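Local atomic coordinates of putative phosphosugar isomerases (Salmonella typhimurium LT2, PDB entry 3FKJ), a protein that is probably an isomerase acting on phosphorylated sugars, although its substrate and the reaction it catalyses are not established. Residues 29-34 with 167-172; 158-163 with 181-186; 253-258 with 281-286. All blocks are in the same frame, centred on the assembly; numbering follows the deposited sequence.

In the fold
Contacts 1 and 2 both build on helix 155-170, which lies against the five-stranded parallel sheet, probably that of a first SIS domain. Helix 22-35 grips it near its C-terminal end in contact 1, and helix 176-184 meets its middle in contact 2. The two centres are 15 Å apart and join through apolar packing, with I31 CD1 4.3 Å from L162 CD2. Contact 3 belongs to the second, four-stranded sheet, on the opposite side of the chain's centre; its centre lies 43 Å from that of contact 1 and 34 Å from that of contact 2. It alone of the three borders the second subunit. All three are packing contacts, and none is tied to a known sugar site.

Contact 1 (29-34 with 167-172); sequences RIISDI and LAQTEG
Q169 reaches from helix 155-170 to lay its terminal amide against I31 and S32 of helix 22-35, a helix-to-helix bridge on one face of the parallel sheet in an α/β/α SIS fold. The two backbones stay apart, S32 and Q169 being the closest CA pair at 7.3 Å, and one long side chain spans the gap. Its CG stands anti to the carbonyl carbon (chi1 -69°) and the chain is extended beyond it, which brings the amide right up to the neighbouring helix.

The apolar share falls to I31. Its CG2 branch, anti to the backbone N, touches the amide carbon, 3.8 Å from Q169 CD, while I31 CB lies at the same distance from Q169 NE2. The branch that ends in CD1 turns away from Q169. I31 also packs on I120 of strand 118-123, as do I30 and I34, and this seats helix 22-35 on the sheet.

The polar share runs from R28 O to S32, on the turn of helix 22-35 that carries I31. Q169 NE2 is hydrogen-bonded to R28 O and also to E165 OE1 one turn back in its own helix, two bonds that would fix the rotation of the amide. The amide oxygen is left facing S32, with Q169 OE1 3.1 Å from S32 N, at a poor angle for bonding. R28 O and Q169 OE1 both lie within reach of S32 OG, whose one proton can serve only one of them at a time; the distance from S32 OG to Q169 OE1 is 3.0 Å.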
loop_
_atom_site.group_PDB
_atom_site.type_symbol
_atom_site.label_atom_id
_atom_site.label_comp_id
_atom_site.label_asym_id
_atom_site.label_seq_id
_atom_site.Cartn_x
_atom_site.Cartn_y
_atom_site.Cartn_z
ATOM N N ARG A 29 -12.173 24.659 -10.852
ATOM C CA ARG A 29 -11.896 25.071 -12.242
ATOM C C ARG A 29 -11.181 23.970 -13.003
ATOM O O ARG A 29 -11.483 23.703 -14.161
ATOM C CB ARG A 29 -10.993 26.293 -12.329
ATOM C CG ARG A 29 -11.470 27.579 -11.716
ATOM C CD ARG A 29 -10.361 28.687 -11.820
ATOM N NE ARG A 29 -9.011 28.233 -11.415
ATOM C CZ ARG A 29 -8.105 27.661 -12.222
ATOM N NH1 ARG A 29 -8.362 27.444 -13.515
ATOM N NH2 ARG A 29 -6.935 27.282 -11.730
ATOM N N ILE A 30 -10.206 23.330 -12.366
ATOM C CA ILE A 30 -9.444 22.301 -13.084
ATOM C C ILE A 30 -10.348 21.148 -13.540
ATOM O O ILE A 30 -10.284 20.718 -14.711
ATOM C CB ILE A 30 -8.214 21.829 -12.287
ATOM C CG1 ILE A 30 -7.210 23.000 -12.191
ATOM C CG2 ILE A 30 -7.567 20.589 -12.961
ATOM C CD1 ILE A 30 -6.124 22.837 -11.173
ATOM N N ILE A 31 -11.210 20.680 -12.637
ATOM C CA ILE A 31 -12.048 19.514 -12.908
ATOM C C ILE A 31 -13.164 19.841 -13.906
ATOM O O ILE A 31 -13.477 18.988 -14.756
ATOM C CB ILE A 31 -12.590 18.880 -11.595
ATOM C CG1 ILE A 31 -11.411 18.441 -10.689
ATOM C CG2 ILE A 31 -13.558 17.704 -11.880
ATOM C CD1 ILE A 31 -10.314 17.512 -11.348
ATOM N N SER A 32 -13.742 21.056 -13.840
ATOM C CA SER A 32 -14.707 21.513 -14.868
ATOM C C SER A 32 -14.067 21.579 -16.249
ATOM O O SER A 32 -14.647 21.085 -17.233
ATOM C CB SER A 32 -15.294 22.899 -14.570
ATOM O OG SER A 32 -15.614 23.051 -13.203
ATOM N N ASP A 33 -12.883 22.192 -16.321
ATOM C CA ASP A 33 -12.167 22.289 -17.585
ATOM C C ASP A 33 -11.916 20.916 -18.194
ATOM O O ASP A 33 -12.187 20.680 -19.362
ATOM C CB ASP A 33 -10.846 23.028 -17.421
ATOM C CG ASP A 33 -10.355 23.634 -18.733
ATOM O OD1 ASP A 33 -10.855 24.717 -19.109
ATOM O OD2 ASP A 33 -9.482 23.028 -19.388
ATOM N N ILE A 34 -11.424 19.992 -17.385
ATOM C CA ILE A 34 -11.173 18.643 -17.857
ATOM C C ILE A 34 -12.463 17.969 -18.337
ATOM O O ILE A 34 -12.483 17.346 -19.399
ATOM C CB ILE A 34 -10.520 17.793 -16.772
ATOM C CG1 ILE A 34 -9.111 18.325 -16.448
ATOM C CG2 ILE A 34 -10.518 16.322 -17.201
ATOM C CD1 ILE A 34 -8.598 17.925 -15.015
ATOM N N LEU A 167 -15.553 13.806 -7.648
ATOM C CA LEU A 167 -16.727 13.091 -7.261
ATOM C C LEU A 167 -17.934 13.939 -7.491
ATOM O O LEU A 167 -18.900 13.481 -8.085
ATOM C CB LEU A 167 -16.670 12.675 -5.765
ATOM C CG LEU A 167 -17.924 11.973 -5.184
ATOM C CD1 LEU A 167 -18.132 10.572 -5.695
ATOM C CD2 LEU A 167 -17.918 12.015 -3.643
ATOM N N ALA A 168 -17.905 15.172 -6.999
ATOM C CA ALA A 168 -19.049 16.052 -7.102
ATOM C C ALA A 168 -19.442 16.300 -8.563
ATOM O O ALA A 168 -20.626 16.314 -8.874
ATOM C CB ALA A 168 -18.791 17.436 -6.373
ATOM N N GLN A 169 -18.466 16.510 -9.446
ATOM C CA GLN A 169 -18.782 16.927 -10.822
ATOM C C GLN A 169 -19.035 15.731 -11.761
ATOM O O GLN A 169 -19.380 15.920 -12.915
ATOM C CB GLN A 169 -17.660 17.817 -11.382
ATOM C CG GLN A 169 -17.556 19.192 -10.712
ATOM C CD GLN A 169 -16.492 20.073 -11.321
ATOM O OE1 GLN A 169 -16.378 20.176 -12.540
ATOM N NE2 GLN A 169 -15.707 20.720 -10.476
ATOM N N THR A 170 -18.825 14.506 -11.256
ATOM C CA THR A 170 -19.122 13.292 -12.020
ATOM C C THR A 170 -20.290 12.473 -11.448
ATOM O O THR A 170 -21.066 11.903 -12.191
ATOM C CB THR A 170 -17.865 12.378 -12.151
ATOM O OG1 THR A 170 -17.447 11.900 -10.862
ATOM C CG2 THR A 170 -16.718 13.130 -12.810
ATOM N N GLU A 171 -20.409 12.382 -10.139
ATOM C CA GLU A 171 -21.461 11.569 -9.536
ATOM C C GLU A 171 -22.396 12.368 -8.638
ATOM O O GLU A 171 -23.450 11.890 -8.244
ATOM C CB GLU A 171 -20.838 10.421 -8.724
ATOM C CG GLU A 171 -20.010 9.470 -9.538
ATOM C CD GLU A 171 -19.386 8.318 -8.732
ATOM O OE1 GLU A 171 -18.304 7.832 -9.157
ATOM O OE2 GLU A 171 -19.977 7.857 -7.724
ATOM N N GLY A 172 -21.994 13.570 -8.295
ATOM C CA GLY A 172 -22.648 14.340 -7.251
ATOM C C GLY A 172 -22.204 13.875 -5.872
ATOM O O GLY A 172 -21.774 12.744 -5.685
#

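Contact 2 (158-163 with 181-186); sequences YSLWLA and SAFGRF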
loop_
_atom_site.group_PDB
_atom_site.type_symbol
_atom_site.label_atom_id
_atom_site.label_comp_id
_atom_site.label_asym_id
_atom_site.label_seq_id
_atom_site.Cartn_x
_atom_site.Cartn_y
_atom_site.Cartn_z
ATOM N N TYR A 158 -4.870 19.347 -0.987
ATOM C CA TYR A 158 -5.283 19.418 -2.393
ATOM C C TYR A 158 -5.716 18.051 -2.933
ATOM O O TYR A 158 -6.562 17.974 -3.822
ATOM C CB TYR A 158 -4.166 20.025 -3.246
ATOM C CG TYR A 158 -4.279 21.527 -3.459
ATOM C CD1 TYR A 158 -5.165 22.055 -4.388
ATOM C CD2 TYR A 158 -3.493 22.409 -2.748
ATOM C CE1 TYR A 158 -5.249 23.433 -4.611
ATOM C CE2 TYR A 158 -3.586 23.767 -2.948
ATOM C CZ TYR A 158 -4.471 24.277 -3.877
ATOM O OH TYR A 158 -4.535 25.632 -4.066
ATOM N N SER A 159 -5.169 16.972 -2.372
ATOM C CA SER A 159 -5.624 15.640 -2.758
ATOM C C SER A 159 -7.115 15.528 -2.428
ATOM O O SER A 159 -7.864 14.930 -3.193
ATOM C CB SER A 159 -4.810 14.492 -2.103
ATOM O OG SER A 159 -5.137 14.284 -0.737
ATOM N N LEU A 160 -7.542 16.123 -1.303
ATOM C CA LEU A 160 -8.926 15.967 -0.861
ATOM C C LEU A 160 -9.823 16.929 -1.631
ATOM O O LEU A 160 -10.925 16.568 -2.010
ATOM C CB LEU A 160 -9.066 16.138 0.659
ATOM C CG LEU A 160 -10.477 15.881 1.247
ATOM C CD1 LEU A 160 -11.069 14.532 0.897
ATOM C CD2 LEU A 160 -10.490 16.086 2.732
ATOM N N TRP A 161 -9.331 18.151 -1.882
ATOM C CA TRP A 161 -10.061 19.131 -2.716
ATOM C C TRP A 161 -10.345 18.562 -4.118
ATOM O O TRP A 161 -11.462 18.634 -4.615
ATOM C CB TRP A 161 -9.282 20.449 -2.857
ATOM C CG TRP A 161 -9.328 21.366 -1.643
ATOM C CD1 TRP A 161 -8.286 21.729 -0.868
ATOM C CD2 TRP A 161 -10.483 22.037 -1.110
ATOM N NE1 TRP A 161 -8.698 22.591 0.127
ATOM C CE2 TRP A 161 -10.049 22.790 0.009
ATOM C CE3 TRP A 161 -11.838 22.067 -1.462
ATOM C CZ2 TRP A 161 -10.920 23.590 0.770
ATOM C CZ3 TRP A 161 -12.710 22.840 -0.689
ATOM C CH2 TRP A 161 -12.246 23.586 0.417
ATOM N N LEU A 162 -9.306 18.040 -4.758
ATOM C CA LEU A 162 -9.416 17.484 -6.119
ATOM C C LEU A 162 -10.329 16.269 -6.128
ATOM O O LEU A 162 -11.210 16.151 -6.979
ATOM C CB LEU A 162 -8.031 17.099 -6.648
ATOM C CG LEU A 162 -7.153 18.292 -6.993
ATOM C CD1 LEU A 162 -5.635 17.889 -7.128
ATOM C CD2 LEU A 162 -7.701 18.904 -8.230
ATOM N N ALA A 163 -10.159 15.387 -5.156
ATOM C CA ALA A 163 -11.077 14.253 -4.958
ATOM C C ALA A 163 -12.550 14.686 -4.834
ATOM O O ALA A 163 -13.423 14.103 -5.513
ATOM C CB ALA A 163 -10.691 13.424 -3.741
ATOM N N SER A 181 -17.301 23.440 4.135
ATOM C CA SER A 181 -17.337 24.273 5.339
ATOM C C SER A 181 -16.507 23.594 6.434
ATOM O O SER A 181 -15.924 24.286 7.249
ATOM C CB SER A 181 -18.784 24.618 5.771
ATOM O OG SER A 181 -19.337 23.633 6.608
ATOM N N ALA A 182 -16.410 22.251 6.418
ATOM C CA ALA A 182 -15.441 21.536 7.275
ATOM C C ALA A 182 -14.034 22.040 6.973
ATOM O O ALA A 182 -13.278 22.362 7.880
ATOM C CB ALA A 182 -15.510 20.037 7.061
ATOM N N PHE A 183 -13.682 22.113 5.689
ATOM C CA PHE A 183 -12.365 22.655 5.270
ATOM C C PHE A 183 -12.170 24.117 5.709
ATOM O O PHE A 183 -11.032 24.554 5.932
ATOM C CB PHE A 183 -12.174 22.563 3.745
ATOM C CG PHE A 183 -11.069 21.621 3.296
ATOM C CD1 PHE A 183 -9.787 21.723 3.828
ATOM C CD2 PHE A 183 -11.297 20.701 2.264
ATOM C CE1 PHE A 183 -8.755 20.897 3.393
ATOM C CE2 PHE A 183 -10.270 19.827 1.825
ATOM C CZ PHE A 183 -9.004 19.930 2.388
ATOM N N GLY A 184 -13.267 24.876 5.800
ATOM C CA GLY A 184 -13.209 26.264 6.278
ATOM C C GLY A 184 -12.873 26.378 7.756
ATOM O O GLY A 184 -12.430 27.435 8.215
ATOM N N ARG A 185 -13.094 25.292 8.495
ATOM C CA ARG A 185 -12.805 25.228 9.919
ATOM C C ARG A 185 -11.455 24.581 10.195
ATOM O O ARG A 185 -11.000 24.506 11.345
ATOM C CB ARG A 185 -13.900 24.449 10.646
ATOM C CG ARG A 185 -15.154 25.258 10.877
ATOM C CD ARG A 185 -16.134 24.515 11.754
ATOM N NE ARG A 185 -16.807 23.452 11.020
ATOM C CZ ARG A 185 -17.772 23.647 10.122
ATOM N NH1 ARG A 185 -18.190 24.877 9.821
ATOM N NH2 ARG A 185 -18.323 22.604 9.511
ATOM N N PHE A 186 -10.805 24.137 9.136
ATOM C CA PHE A 186 -9.684 23.231 9.285
ATOM C C PHE A 186 -8.475 23.941 9.889
ATOM O O PHE A 186 -7.793 23.365 10.741
ATOM C CB PHE A 186 -9.320 22.588 7.951
ATOM C CG PHE A 186 -8.255 21.524 8.067
ATOM C CD1 PHE A 186 -8.436 20.418 8.911
ATOM C CD2 PHE A 186 -7.068 21.621 7.346
ATOM C CE1 PHE A 186 -7.456 19.399 9.005
ATOM C CE2 PHE A 186 -6.087 20.637 7.462
ATOM C CZ PHE A 186 -6.286 19.520 8.294
#
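W161 and F183 lie face against face, an offset stack between helices 155-170 and 176-184. The five-membered ring of W161 and the F183 ring have centroids 3.8 Å apart and planes only 9° from parallel. The slip between them brings the benzo edge of the indole under the root of the phenyl group, where W161 CZ2 comes to 3.2 Å from F183 CG, close for two carbons. At the other end of the overlap F183 CZ sits 3.5 Å from W161 NE1. F183 chi1, at -114°, lies well off a staggered value, a strain the close stacking may repay.

L160, with CG anti to its backbone N, comes at the same phenyl ring obliquely, its CD2 3.9 Å from F183 CE2. F312 meets the F183 ring edge-to-face and H24 meets the indole, so the stack belongs to a larger aromatic cluster. Within it the buried indole N-H is satisfied by A152 O, hydrogen-bonded to W161 NE1.

The far side of 181-186 is looser and more open to solvent. G184 is exposed, and partly exposed R185 folds back on its own turn. R185 NH2 bonds S181 OG at 3.2 Å, tilted 27° from the guanidinium plane, and also reaches L304 O, while S181 O lies over one face of the group. The stack thus joins helix 155-170, on the first sheet, to helix 176-184, which precedes the second sheet in the chain; a double-SIS layout is probable, as in the isomerase half of glucosamine-6-phosphate synthase.

Contact 3 (253-258 with 281-286); sequences GPFEIT and IRFIER
F283 has F255 CD2 over one face of its ring, 3.5 Å from F283 CZ; with respect to the F255 ring the approach is oblique. The planes stand at 50° and the centroids 5.3 Å apart. F283 reaches across because its CG is anti to the backbone N (chi1 -179°), whereas F255 takes the crowded position, CG between N and the carbonyl carbon. At the edge of the F283 ring, near its plane, T258 OG1 approaches CE2 to 4.1 Å.

In the fold, the 3-10 turn 254-257 lies in the loop between strands 241-246 and 263-268, and helix 274-286 is the crossover of the β-α-β unit joining 263-268 to 290-295 in the second parallel sheet. The turn is closed by a double grip on F255 O: T258 N at 3.0 Å and T258 OG1 at 2.7 Å arrive from the same face of the carbonyl plane. T258 OG1 is also hydrogen-bonded to Y250 OH. The second subunit borders the contact: Y347 of that chain packs on F283, and E256 OE2 is hydrogen-bonded to the backbone N atoms of its Y341 and M342.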
loop_
_atom_site.group_PDB
_atom_site.type_symbol
_atom_site.label_atom_id
_atom_site.label_comp_id
_atom_site.label_asym_id
_atom_site.label_seq_id
_atom_site.Cartn_x
_atom_site.Cartn_y
_atom_site.Cartn_z
ATOM N N GLY A 253 0.160 -11.062 11.704
ATOM C CA GLY A 253 1.559 -11.389 11.592
ATOM C C GLY A 253 2.392 -10.454 12.445
ATOM O O GLY A 253 3.052 -10.881 13.392
ATOM N N PRO A 254 2.369 -9.164 12.108
ATOM C CA PRO A 254 3.184 -8.173 12.785
ATOM C C PRO A 254 3.179 -8.177 14.302
ATOM O O PRO A 254 4.232 -8.028 14.911
ATOM C CB PRO A 254 2.624 -6.863 12.238
ATOM C CG PRO A 254 2.203 -7.230 10.855
ATOM C CD PRO A 254 1.583 -8.562 11.012
ATOM N N PHE A 255 2.014 -8.328 14.914
ATOM C CA PHE A 255 1.884 -8.227 16.375
ATOM C C PHE A 255 2.765 -9.219 17.155
ATOM O O PHE A 255 3.057 -8.982 18.321
ATOM C CB PHE A 255 0.402 -8.297 16.819
ATOM C CG PHE A 255 -0.221 -9.699 16.789
ATOM C CD1 PHE A 255 0.054 -10.614 15.770
ATOM C CD2 PHE A 255 -1.141 -10.057 17.763
ATOM C CE1 PHE A 255 -0.527 -11.861 15.758
ATOM C CE2 PHE A 255 -1.741 -11.306 17.750
ATOM C CZ PHE A 255 -1.423 -12.216 16.745
ATOM N N GLU A 256 3.213 -10.292 16.496
ATOM C CA GLU A 256 4.122 -11.253 17.105
ATOM C C GLU A 256 5.435 -10.615 17.535
ATOM O O GLU A 256 6.149 -11.179 18.380
ATOM C CB GLU A 256 4.389 -12.428 16.144
ATOM C CG GLU A 256 3.289 -13.465 16.114
ATOM C CD GLU A 256 3.256 -14.287 17.379
ATOM O OE1 GLU A 256 4.353 -14.641 17.884
ATOM O OE2 GLU A 256 2.147 -14.600 17.853
ATOM N N ILE A 257 5.756 -9.448 16.968
ATOM C CA ILE A 257 6.966 -8.710 17.365
ATOM C C ILE A 257 6.851 -8.051 18.758
ATOM O O ILE A 257 7.854 -7.739 19.405
ATOM C CB ILE A 257 7.316 -7.613 16.304
ATOM C CG1 ILE A 257 8.831 -7.272 16.321
ATOM C CG2 ILE A 257 6.408 -6.357 16.502
ATOM C CD1 ILE A 257 9.813 -8.504 16.077
ATOM N N THR A 258 5.619 -7.810 19.197
ATOM C CA THR A 258 5.332 -7.055 20.403
ATOM C C THR A 258 5.824 -7.739 21.652
ATOM O O THR A 258 5.502 -8.899 21.935
ATOM C CB THR A 258 3.807 -6.873 20.580
ATOM O OG1 THR A 258 3.220 -6.435 19.331
ATOM C CG2 THR A 258 3.497 -5.884 21.707
ATOM N N ILE A 281 -5.006 -0.942 20.391
ATOM C CA ILE A 281 -4.656 -0.256 21.625
ATOM C C ILE A 281 -4.771 -1.219 22.811
ATOM O O ILE A 281 -3.845 -1.343 23.582
ATOM C CB ILE A 281 -5.557 0.985 21.864
ATOM C CG1 ILE A 281 -5.319 2.044 20.784
ATOM C CG2 ILE A 281 -5.322 1.613 23.245
ATOM C CD1 ILE A 281 -6.477 3.061 20.718
ATOM N N ARG A 282 -5.895 -1.916 22.919
ATOM C CA ARG A 282 -6.107 -2.879 23.981
ATOM C C ARG A 282 -5.003 -3.916 24.029
ATOM O O ARG A 282 -4.500 -4.237 25.106
ATOM C CB ARG A 282 -7.463 -3.573 23.833
ATOM C CG ARG A 282 -8.649 -2.621 23.969
ATOM C CD ARG A 282 -9.969 -3.370 24.129
ATOM N NE ARG A 282 -10.269 -4.230 22.972
ATOM C CZ ARG A 282 -10.987 -3.873 21.905
ATOM N NH1 ARG A 282 -11.521 -2.658 21.811
ATOM N NH2 ARG A 282 -11.186 -4.750 20.925
ATOM N N PHE A 283 -4.632 -4.439 22.865
ATOM C CA PHE A 283 -3.607 -5.465 22.788
ATOM C C PHE A 283 -2.210 -4.905 23.128
ATOM O O PHE A 283 -1.487 -5.490 23.948
ATOM C CB PHE A 283 -3.572 -6.107 21.394
ATOM C CG PHE A 283 -2.536 -7.194 21.273
ATOM C CD1 PHE A 283 -2.884 -8.525 21.471
ATOM C CD2 PHE A 283 -1.207 -6.887 21.008
ATOM C CE1 PHE A 283 -1.934 -9.522 21.385
ATOM C CE2 PHE A 283 -0.259 -7.891 20.929
ATOM C CZ PHE A 283 -0.622 -9.193 21.080
ATOM N N ILE A 284 -1.824 -3.805 22.482
ATOM C CA ILE A 284 -0.521 -3.161 22.759
ATOM C C ILE A 284 -0.363 -2.833 24.266
ATOM O O ILE A 284 0.718 -2.981 24.826
ATOM C CB ILE A 284 -0.309 -1.871 21.937
ATOM C CG1 ILE A 284 -0.373 -2.132 20.412
ATOM C CG2 ILE A 284 1.032 -1.234 22.277
ATOM C CD1 ILE A 284 -0.606 -0.877 19.624
ATOM N N GLU A 285 -1.438 -2.393 24.908
ATOM C CA GLU A 285 -1.404 -2.094 26.345
ATOM C C GLU A 285 -1.396 -3.355 27.203
ATOM O O GLU A 285 -0.727 -3.394 28.234
ATOM C CB GLU A 285 -2.562 -1.173 26.728
ATOM C CG GLU A 285 -2.413 0.199 26.079
ATOM C CD GLU A 285 -3.476 1.216 26.485
ATOM O OE1 GLU A 285 -4.509 0.828 27.102
ATOM O OE2 GLU A 285 -3.266 2.416 26.162
ATOM N N ARG A 286 -2.123 -4.387 26.777
ATOM C CA ARG A 286 -2.129 -5.670 27.487
ATOM C C ARG A 286 -0.728 -6.273 27.482
ATOM O O ARG A 286 -0.364 -6.996 28.403
ATOM C CB ARG A 286 -3.138 -6.661 26.861
ATOM C CG ARG A 286 -3.331 -7.979 27.642
ATOM C CD ARG A 286 -4.323 -8.990 26.988
ATOM N NE ARG A 286 -5.572 -8.375 26.505
ATOM C CZ ARG A 286 -6.054 -8.441 25.251
ATOM N NH1 ARG A 286 -5.431 -9.125 24.287
ATOM N NH2 ARG A 286 -7.193 -7.820 24.952
#